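Local coordinates for glucose-6-phosphate isomerase like protein (Thermus thermophilus, PDB 1WIW) that probably interconverts phosphorylated sugars as a glucose-6-phosphate or mannose-6-phosphate isomerase, at residues 133-138 against 255-260; 166-171 against 192-197; 219-224 against 242-247. All coordinates share one frame; numbering follows the deposited sequence.

Contact 1: 133-138 against 255-260; sequences EALLEE and VMALWY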
loop_
_atom_site.group_PDB
_atom_site.type_symbol
_atom_site.label_atom_id
_atom_site.label_comp_id
_atom_site.label_asym_id
_atom_site.label_seq_id
_atom_site.Cartn_x
_atom_site.Cartn_y
_atom_site.Cartn_z
ATOM N N GLU B 133 7.373 -16.219 21.600
ATOM C CA GLU B 133 8.101 -17.472 21.394
ATOM C C GLU B 133 8.749 -17.497 20.013
ATOM O O GLU B 133 9.899 -17.901 19.864
ATOM C CB GLU B 133 7.152 -18.664 21.556
ATOM C CG GLU B 133 6.778 -18.937 23.006
ATOM C CD GLU B 133 5.627 -19.916 23.154
ATOM O OE1 GLU B 133 5.399 -20.387 24.289
ATOM O OE2 GLU B 133 4.943 -20.206 22.147
ATOM N N ALA B 134 8.000 -17.058 19.009
ATOM C CA ALA B 134 8.490 -17.017 17.638
ATOM C C ALA B 134 9.654 -16.032 17.496
ATOM O O ALA B 134 10.658 -16.330 16.846
ATOM C CB ALA B 134 7.355 -16.630 16.699
ATOM N N LEU B 135 9.526 -14.858 18.107
ATOM C CA LEU B 135 10.592 -13.870 18.023
ATOM C C LEU B 135 11.838 -14.320 18.775
ATOM O O LEU B 135 12.952 -14.050 18.335
ATOM C CB LEU B 135 10.116 -12.508 18.544
ATOM C CG LEU B 135 9.562 -11.564 17.459
ATOM C CD1 LEU B 135 8.407 -12.222 16.721
ATOM C CD2 LEU B 135 9.105 -10.252 18.101
ATOM N N LEU B 136 11.661 -15.012 19.898
ATOM C CA LEU B 136 12.814 -15.482 20.662
ATOM C C LEU B 136 13.534 -16.573 19.871
ATOM O O LEU B 136 14.758 -16.685 19.926
ATOM C CB LEU B 136 12.381 -16.014 22.032
ATOM C CG LEU B 136 11.855 -14.988 23.045
ATOM C CD1 LEU B 136 11.356 -15.730 24.275
ATOM C CD2 LEU B 136 12.957 -13.994 23.428
ATOM N N GLU B 137 12.774 -17.374 19.128
ATOM C CA GLU B 137 13.377 -18.423 18.317
ATOM C C GLU B 137 14.168 -17.746 17.199
ATOM O O GLU B 137 15.332 -18.070 16.965
ATOM C CB GLU B 137 12.291 -19.347 17.738
ATOM C CG GLU B 137 12.832 -20.506 16.902
ATOM C CD GLU B 137 11.899 -21.712 16.874
ATOM O OE1 GLU B 137 11.622 -22.287 17.953
ATOM O OE2 GLU B 137 11.438 -22.098 15.775
ATOM N N GLU B 138 13.531 -16.787 16.528
ATOM C CA GLU B 138 14.152 -16.038 15.437
ATOM C C GLU B 138 15.458 -15.401 15.883
ATOM O O GLU B 138 16.479 -15.513 15.209
ATOM C CB GLU B 138 13.216 -14.924 14.951
ATOM C CG GLU B 138 12.232 -15.314 13.858
ATOM C CD GLU B 138 12.925 -15.691 12.565
ATOM O OE1 GLU B 138 13.894 -15.003 12.184
ATOM O OE2 GLU B 138 12.494 -16.668 11.920
ATOM N N VAL B 255 3.458 -13.613 11.061
ATOM C CA VAL B 255 3.585 -12.254 10.540
ATOM C C VAL B 255 4.627 -11.473 11.338
ATOM O O VAL B 255 5.528 -10.863 10.773
ATOM C CB VAL B 255 2.231 -11.502 10.589
ATOM C CG1 VAL B 255 2.448 -9.995 10.386
ATOM C CG2 VAL B 255 1.304 -12.042 9.498
HETATM N N MSE B 256 4.507 -11.507 12.659
HETATM C CA MSE B 256 5.433 -10.789 13.523
HETATM C C MSE B 256 6.863 -11.334 13.409
HETATM O O MSE B 256 7.833 -10.571 13.477
HETATM C CB MSE B 256 4.928 -10.850 14.963
HETATM C CG MSE B 256 4.829 -9.495 15.661
HETATM SE SE MSE B 256 4.025 -8.063 14.610
HETATM C CE MSE B 256 2.260 -8.820 14.384
ATOM N N ALA B 257 7.001 -12.647 13.230
ATOM C CA ALA B 257 8.321 -13.256 13.081
ATOM C C ALA B 257 8.954 -12.759 11.788
ATOM O O ALA B 257 10.150 -12.476 11.743
ATOM C CB ALA B 257 8.211 -14.783 13.060
ATOM N N LEU B 258 8.151 -12.657 10.733
ATOM C CA LEU B 258 8.655 -12.164 9.452
ATOM C C LEU B 258 9.075 -10.711 9.641
ATOM O O LEU B 258 10.159 -10.310 9.231
ATOM C CB LEU B 258 7.571 -12.253 8.371
ATOM C CG LEU B 258 7.268 -13.639 7.790
ATOM C CD1 LEU B 258 5.983 -13.584 6.978
ATOM C CD2 LEU B 258 8.433 -14.116 6.926
ATOM N N TRP B 259 8.203 -9.926 10.263
ATOM C CA TRP B 259 8.478 -8.515 10.528
ATOM C C TRP B 259 9.787 -8.358 11.313
ATOM O O TRP B 259 10.619 -7.514 10.982
ATOM C CB TRP B 259 7.316 -7.911 11.323
ATOM C CG TRP B 259 7.522 -6.483 11.742
ATOM C CD1 TRP B 259 7.270 -5.363 11.005
ATOM C CD2 TRP B 259 8.040 -6.032 12.998
ATOM N NE1 TRP B 259 7.600 -4.236 11.729
ATOM C CE2 TRP B 259 8.078 -4.621 12.954
ATOM C CE3 TRP B 259 8.477 -6.687 14.159
ATOM C CZ2 TRP B 259 8.540 -3.845 14.031
ATOM C CZ3 TRP B 259 8.936 -5.916 15.233
ATOM C CH2 TRP B 259 8.963 -4.510 15.156
ATOM N N TYR B 260 9.962 -9.170 12.354
ATOM C CA TYR B 260 11.167 -9.113 13.191
ATOM C C TYR B 260 12.437 -9.459 12.404
ATOM O O TYR B 260 13.455 -8.777 12.527
ATOM C CB TYR B 260 11.025 -10.067 14.381
ATOM C CG TYR B 260 12.157 -10.007 15.398
ATOM C CD1 TYR B 260 12.405 -8.845 16.132
ATOM C CD2 TYR B 260 12.945 -11.126 15.658
ATOM C CE1 TYR B 260 13.406 -8.798 17.108
ATOM C CE2 TYR B 260 13.959 -11.092 16.635
ATOM C CZ TYR B 260 14.177 -9.927 17.355
ATOM O OH TYR B 260 15.148 -9.889 18.333
#

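Contact 2: 166-171 against 192-197; sequences LFYSPL and LTPPPS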
loop_
_atom_site.group_PDB
_atom_site.type_symbol
_atom_site.label_atom_id
_atom_site.label_comp_id
_atom_site.label_asym_id
_atom_site.label_seq_id
_atom_site.Cartn_x
_atom_site.Cartn_y
_atom_site.Cartn_z
ATOM N N LEU B 166 11.507 -5.838 -3.571
ATOM C CA LEU B 166 10.076 -5.884 -3.822
ATOM C C LEU B 166 9.518 -6.891 -2.819
ATOM O O LEU B 166 9.734 -8.095 -2.963
ATOM C CB LEU B 166 9.813 -6.348 -5.257
ATOM C CG LEU B 166 8.385 -6.739 -5.656
ATOM C CD1 LEU B 166 7.406 -5.635 -5.298
ATOM C CD2 LEU B 166 8.352 -7.042 -7.155
ATOM N N PHE B 167 8.817 -6.393 -1.802
ATOM C CA PHE B 167 8.253 -7.248 -0.762
ATOM C C PHE B 167 6.817 -7.668 -1.050
ATOM O O PHE B 167 5.965 -6.828 -1.345
ATOM C CB PHE B 167 8.293 -6.540 0.595
ATOM C CG PHE B 167 9.666 -6.107 1.020
ATOM C CD1 PHE B 167 10.009 -4.761 1.046
ATOM C CD2 PHE B 167 10.612 -7.043 1.411
ATOM C CE1 PHE B 167 11.279 -4.354 1.461
ATOM C CE2 PHE B 167 11.884 -6.647 1.826
ATOM C CZ PHE B 167 12.215 -5.298 1.851
ATOM N N TYR B 168 6.560 -8.971 -0.948
ATOM C CA TYR B 168 5.230 -9.536 -1.182
ATOM C C TYR B 168 4.898 -10.498 -0.032
ATOM O O TYR B 168 5.606 -11.481 0.182
ATOM C CB TYR B 168 5.201 -10.286 -2.517
ATOM C CG TYR B 168 3.857 -10.897 -2.857
ATOM C CD1 TYR B 168 3.771 -12.186 -3.386
ATOM C CD2 TYR B 168 2.669 -10.199 -2.630
ATOM C CE1 TYR B 168 2.533 -12.768 -3.676
ATOM C CE2 TYR B 168 1.429 -10.771 -2.917
ATOM C CZ TYR B 168 1.371 -12.057 -3.437
ATOM O OH TYR B 168 0.148 -12.639 -3.691
ATOM N N SER B 169 3.831 -10.197 0.707
ATOM C CA SER B 169 3.411 -11.011 1.846
ATOM C C SER B 169 1.952 -11.450 1.752
ATOM O O SER B 169 1.064 -10.832 2.341
ATOM C CB SER B 169 3.615 -10.237 3.148
ATOM O OG SER B 169 2.866 -9.029 3.148
ATOM N N PRO B 170 1.694 -12.539 1.019
ATOM C CA PRO B 170 0.359 -13.112 0.810
ATOM C C PRO B 170 -0.404 -13.439 2.099
ATOM O O PRO B 170 -1.608 -13.208 2.183
ATOM C CB PRO B 170 0.648 -14.380 0.001
ATOM C CG PRO B 170 1.907 -14.063 -0.714
ATOM C CD PRO B 170 2.719 -13.339 0.327
ATOM N N LEU B 171 0.295 -13.988 3.094
ATOM C CA LEU B 171 -0.352 -14.362 4.350
ATOM C C LEU B 171 -1.044 -13.176 5.010
ATOM O O LEU B 171 -2.009 -13.347 5.752
ATOM C CB LEU B 171 0.656 -14.987 5.325
ATOM C CG LEU B 171 1.528 -14.093 6.209
ATOM C CD1 LEU B 171 2.155 -14.937 7.325
ATOM C CD2 LEU B 171 2.599 -13.413 5.367
ATOM N N LEU B 192 9.808 -1.429 -2.578
ATOM C CA LEU B 192 8.425 -1.265 -2.999
ATOM C C LEU B 192 7.562 -2.467 -2.704
ATOM O O LEU B 192 8.049 -3.547 -2.370
ATOM C CB LEU B 192 8.315 -0.944 -4.488
ATOM C CG LEU B 192 8.462 -2.103 -5.464
ATOM C CD1 LEU B 192 7.745 -1.769 -6.772
ATOM C CD2 LEU B 192 9.933 -2.385 -5.684
ATOM N N THR B 193 6.266 -2.245 -2.863
ATOM C CA THR B 193 5.242 -3.240 -2.626
ATOM C C THR B 193 4.355 -3.322 -3.858
ATOM O O THR B 193 4.202 -2.343 -4.591
ATOM C CB THR B 193 4.375 -2.817 -1.426
ATOM O OG1 THR B 193 5.146 -2.945 -0.225
ATOM C CG2 THR B 193 3.122 -3.664 -1.329
ATOM N N PRO B 194 3.779 -4.500 -4.121
ATOM C CA PRO B 194 2.909 -4.609 -5.294
ATOM C C PRO B 194 1.531 -4.069 -4.922
ATOM O O PRO B 194 1.238 -3.858 -3.747
ATOM C CB PRO B 194 2.892 -6.106 -5.572
ATOM C CG PRO B 194 3.014 -6.695 -4.196
ATOM C CD PRO B 194 4.072 -5.827 -3.552
ATOM N N PRO B 195 0.682 -3.807 -5.919
ATOM C CA PRO B 195 -0.660 -3.296 -5.631
ATOM C C PRO B 195 -1.567 -4.436 -5.151
ATOM O O PRO B 195 -1.124 -5.578 -5.024
ATOM C CB PRO B 195 -1.096 -2.722 -6.982
ATOM C CG PRO B 195 -0.421 -3.637 -7.955
ATOM C CD PRO B 195 0.965 -3.760 -7.366
ATOM N N PRO B 196 -2.843 -4.137 -4.855
ATOM C CA PRO B 196 -3.767 -5.177 -4.400
ATOM C C PRO B 196 -3.752 -6.422 -5.289
ATOM O O PRO B 196 -3.680 -7.539 -4.783
ATOM C CB PRO B 196 -5.103 -4.460 -4.412
ATOM C CG PRO B 196 -4.714 -3.098 -3.915
ATOM C CD PRO B 196 -3.449 -2.799 -4.700
ATOM N N SER B 197 -3.835 -6.228 -6.606
ATOM C CA SER B 197 -3.790 -7.344 -7.552
ATOM C C SER B 197 -2.312 -7.589 -7.812
ATOM O O SER B 197 -1.787 -7.226 -8.866
ATOM C CB SER B 197 -4.489 -6.983 -8.871
ATOM O OG SER B 197 -5.869 -6.723 -8.682
#

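Contact 3: 219-224 against 242-247; sequences VLLGPG and AEVPAT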
loop_
_atom_site.group_PDB
_atom_site.type_symbol
_atom_site.label_atom_id
_atom_site.label_comp_id
_atom_site.label_asym_id
_atom_site.label_seq_id
_atom_site.Cartn_x
_atom_site.Cartn_y
_atom_site.Cartn_z
ATOM N N VAL B 219 11.216 -10.385 -2.698
ATOM C CA VAL B 219 11.297 -10.985 -1.369
ATOM C C VAL B 219 9.918 -11.502 -1.004
ATOM O O VAL B 219 9.033 -10.727 -0.644
ATOM C CB VAL B 219 11.750 -9.959 -0.308
ATOM C CG1 VAL B 219 11.881 -10.636 1.045
ATOM C CG2 VAL B 219 13.076 -9.340 -0.715
ATOM N N LEU B 220 9.730 -12.812 -1.118
ATOM C CA LEU B 220 8.440 -13.414 -0.803
ATOM C C LEU B 220 8.402 -13.730 0.690
ATOM O O LEU B 220 9.162 -14.558 1.184
ATOM C CB LEU B 220 8.234 -14.681 -1.639
ATOM C CG LEU B 220 8.484 -14.491 -3.142
ATOM C CD1 LEU B 220 8.199 -15.783 -3.887
ATOM C CD2 LEU B 220 7.607 -13.365 -3.679
ATOM N N LEU B 221 7.514 -13.049 1.401
ATOM C CA LEU B 221 7.384 -13.217 2.839
ATOM C C LEU B 221 6.328 -14.235 3.269
ATOM O O LEU B 221 5.129 -13.999 3.121
ATOM C CB LEU B 221 7.064 -11.856 3.476
ATOM C CG LEU B 221 8.126 -10.778 3.265
ATOM C CD1 LEU B 221 7.575 -9.415 3.643
ATOM C CD2 LEU B 221 9.347 -11.128 4.102
ATOM N N GLY B 222 6.775 -15.368 3.797
ATOM C CA GLY B 222 5.834 -16.366 4.281
ATOM C C GLY B 222 5.274 -17.380 3.295
ATOM O O GLY B 222 5.513 -17.294 2.094
ATOM N N PRO B 223 4.496 -18.354 3.796
ATOM C CA PRO B 223 3.869 -19.427 3.018
ATOM C C PRO B 223 2.564 -19.041 2.329
ATOM O O PRO B 223 2.033 -17.951 2.542
ATOM C CB PRO B 223 3.651 -20.507 4.067
ATOM C CG PRO B 223 3.220 -19.699 5.244
ATOM C CD PRO B 223 4.203 -18.521 5.233
ATOM N N GLY B 224 2.046 -19.958 1.518
ATOM C CA GLY B 224 0.800 -19.716 0.814
ATOM C C GLY B 224 0.857 -20.114 -0.652
ATOM O O GLY B 224 1.924 -20.111 -1.268
ATOM N N ALA B 242 14.189 -14.045 -3.178
ATOM C CA ALA B 242 14.373 -14.666 -1.873
ATOM C C ALA B 242 13.039 -15.097 -1.269
ATOM O O ALA B 242 12.058 -14.357 -1.316
ATOM C CB ALA B 242 15.070 -13.693 -0.930
ATOM N N GLU B 243 13.003 -16.303 -0.717
ATOM C CA GLU B 243 11.796 -16.805 -0.067
ATOM C C GLU B 243 12.095 -16.782 1.427
ATOM O O GLU B 243 12.960 -17.514 1.897
ATOM C CB GLU B 243 11.490 -18.239 -0.511
ATOM C CG GLU B 243 11.295 -18.400 -2.011
ATOM C CD GLU B 243 11.079 -19.848 -2.416
ATOM O OE1 GLU B 243 10.032 -20.424 -2.050
ATOM O OE2 GLU B 243 11.963 -20.412 -3.092
ATOM N N VAL B 244 11.398 -15.928 2.170
ATOM C CA VAL B 244 11.629 -15.833 3.608
ATOM C C VAL B 244 10.618 -16.688 4.361
ATOM O O VAL B 244 9.414 -16.440 4.300
ATOM C CB VAL B 244 11.508 -14.373 4.114
ATOM C CG1 VAL B 244 11.925 -14.298 5.582
ATOM C CG2 VAL B 244 12.362 -13.443 3.257
ATOM N N PRO B 245 11.096 -17.712 5.081
ATOM C CA PRO B 245 10.176 -18.571 5.829
ATOM C C PRO B 245 9.673 -17.857 7.081
ATOM O O PRO B 245 10.378 -17.026 7.653
ATOM C CB PRO B 245 11.033 -19.792 6.148
ATOM C CG PRO B 245 12.382 -19.197 6.339
ATOM C CD PRO B 245 12.483 -18.200 5.193
ATOM N N ALA B 246 8.455 -18.177 7.501
ATOM C CA ALA B 246 7.876 -17.546 8.675
ATOM C C ALA B 246 7.801 -18.481 9.871
ATOM O O ALA B 246 7.079 -19.481 9.852
ATOM C CB ALA B 246 6.490 -17.023 8.354
ATOM N N THR B 247 8.552 -18.141 10.912
ATOM C CA THR B 247 8.565 -18.916 12.142
ATOM C C THR B 247 7.262 -18.628 12.886
ATOM O O THR B 247 6.719 -17.527 12.780
ATOM C CB THR B 247 9.759 -18.496 13.020
ATOM O OG1 THR B 247 10.974 -18.726 12.295
ATOM C CG2 THR B 247 9.787 -19.293 14.329
#

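Contact 1: 133-138 against 255-260
Leu-135 and Tyr-260 lie at the heart of a buried, mainly apolar helix-helix contact that joins helix 125-139 to helix 251-272, the long helix that follows strand 240-244. The two short segments run in roughly the same direction, their axes 33° apart and 8.9 Å distant at closest approach. Two alanines meet here, Ala-134 CB lying 4.2 Å from Ala-257 CB, and the small side chains suit this close spacing. Leu-135 reaches in beside them. Its CD1 goes to the backbone of the other helix, 3.7 Å from Met-256 O (the residue is selenomethionine), while CG and CD2 lie against the Tyr-260 ring, CG in a CH-pi contact over one face, 4.1 Å from the ring centroid. The ring is brought there by a first torsion that sets CG opposite the backbone N (chi1 -175°). At the ring's edge, in its plane, comes Glu-138 CB, 3.9 Å from Tyr-260 CD2. Glu-138 thus lends its aliphatic part to the packing, and its bent chain takes the carboxylate to Thr-247 and Arg-261. The Tyr-260 hydroxyl bonds outside the two helices, to Leu-21 O. With an alanine here in place of Tyr-260, Leu-135 would probably lose the ring face under its CG, and Leu-21 O its hydroxyl partner. With no hydrogen bonds found between the segments, packing and the CH-pi contact carry the association, and the buried polar ends of Tyr-260 and Glu-138 are satisfied by residues outside the pair.

Contact 2: 166-171 against 192-197
The Tyr-168 ring meets Pro-194 obliquely, CD2 lying 3.9 Å from Pro-194 CG, with the two side chains crossing at about a right angle. Over one face of the same ring, offset toward its rim, lies CG of Pro-170, from its own segment, and Phe-202 meets the ring edge-to-face. The other aromatic ring, Phe-167, approaches Leu-192 O obliquely with CD1 and meets the ring of Phe-183 with the planes at about 40°.

The backbones join through a single bridge between Leu-166 and Leu-192. Phe-167 N donates to Leu-192 O at 3.0 Å, and Leu-166 CA adds a CA-H...O contact to that oxygen at 3.4 Å. Beside the bridge the two leucines interlock: Leu-166 CD1 touches Leu-192 CG at 3.7 Å and also reaches Pro-194 CD. The first torsion of Leu-166, with CG opposite its backbone N (chi1 168°), extends the branch to both partners. A proline suits position 194 because it offers a compact apolar ring and, lacking an N-H, asks for no backbone partner. The cost falls on Phe-167 O: Pro-194 CD lies 3.1 Å away, and this buried carbonyl has no hydrogen-bonding partner in the model, nor has Thr-193 OG1.

The loop 192-197 also reaches the dimer interface, where Thr-193 O accepts a hydrogen bond from Gln-180 of the second subunit and Leu-192 packs on its counterpart there. Strand 164-168 is an outermost strand of its parallel sheet, and the loop lines the edge that faces away from strand 216-221. Helix 174-185 covers Phe-167 through Val-179, while Phe-201 and Phe-202 of helix 198-204 pack on Pro-194.

Contact 3: 219-224 against 242-247
Leu-220 bonds to the two residues flanking its partner Glu-243, the mark of a parallel pair: its N donates to Ala-242 O at 2.8 Å, and its O accepts from Val-244 N at 2.8 Å. Val-244 answers in the same way, since its O takes Gly-222 N at 2.9 Å. Three bonds therefore satisfy six backbone groups, and Val-219 CA adds a CA-H...O contact to Ala-242 O.

On the face carrying Val-219, Leu-221 and Val-244, one methyl joins all three: Val-244 CG2 lies 3.6 Å from Val-219 CG1 and 3.9 Å from Leu-221 CD2. Branched valines suit a strand and fill this buried side. Leu-220 and Glu-243 point to the other face, where the carboxylate of Glu-243 forms a salt bridge with Lys-231. Beyond the strands, Gly-222 has a positive phi (86°), and a CB there would probably crowd Pro-223 CD and the carbonyl O of Leu-221, so a glycine suits the place. Ala-246 CB packs on Gly-222 CA and Pro-223 CD.

Gly-222 and Gly-224 fall in a stretch resembling a GxGxxA turn, consistent with the Rossmann-like architecture of SIS domains. Strand 216-221, helix 225-234 and strand 240-244 make a beta-alpha-beta unit. That helix packs on Leu-220 on one side of the sheet, helix 251-272 on Val-219, Leu-221 and Val-244 on the other, and strand 164-168 bonds the far edge of strand 216-221.

In the fold
Contacts 2 and 3 belong to one parallel sheet: Leu-166 O and Tyr-168 O probably accept hydrogen bonds from Val-219 N and Leu-221 N, so the two contacts continue each other across neighbouring strands. Contact 1 stands apart as helix packing but meets contact 3 through Glu-138 OE2 and Thr-247 OG1, a probable hydrogen bond of 2.6 Å, and contact 2 through Leu-171, which packs on Val-255 and Leu-258. Contacts 1 and 2 are buried, whereas contact 3 is partly exposed, with Glu-243 and Pro-223 at its outer margin. Chemistry follows place: side-chain packing between the helices, regular backbone bonding between strands, and a single backbone bond with prolines where a loop borders the sheet.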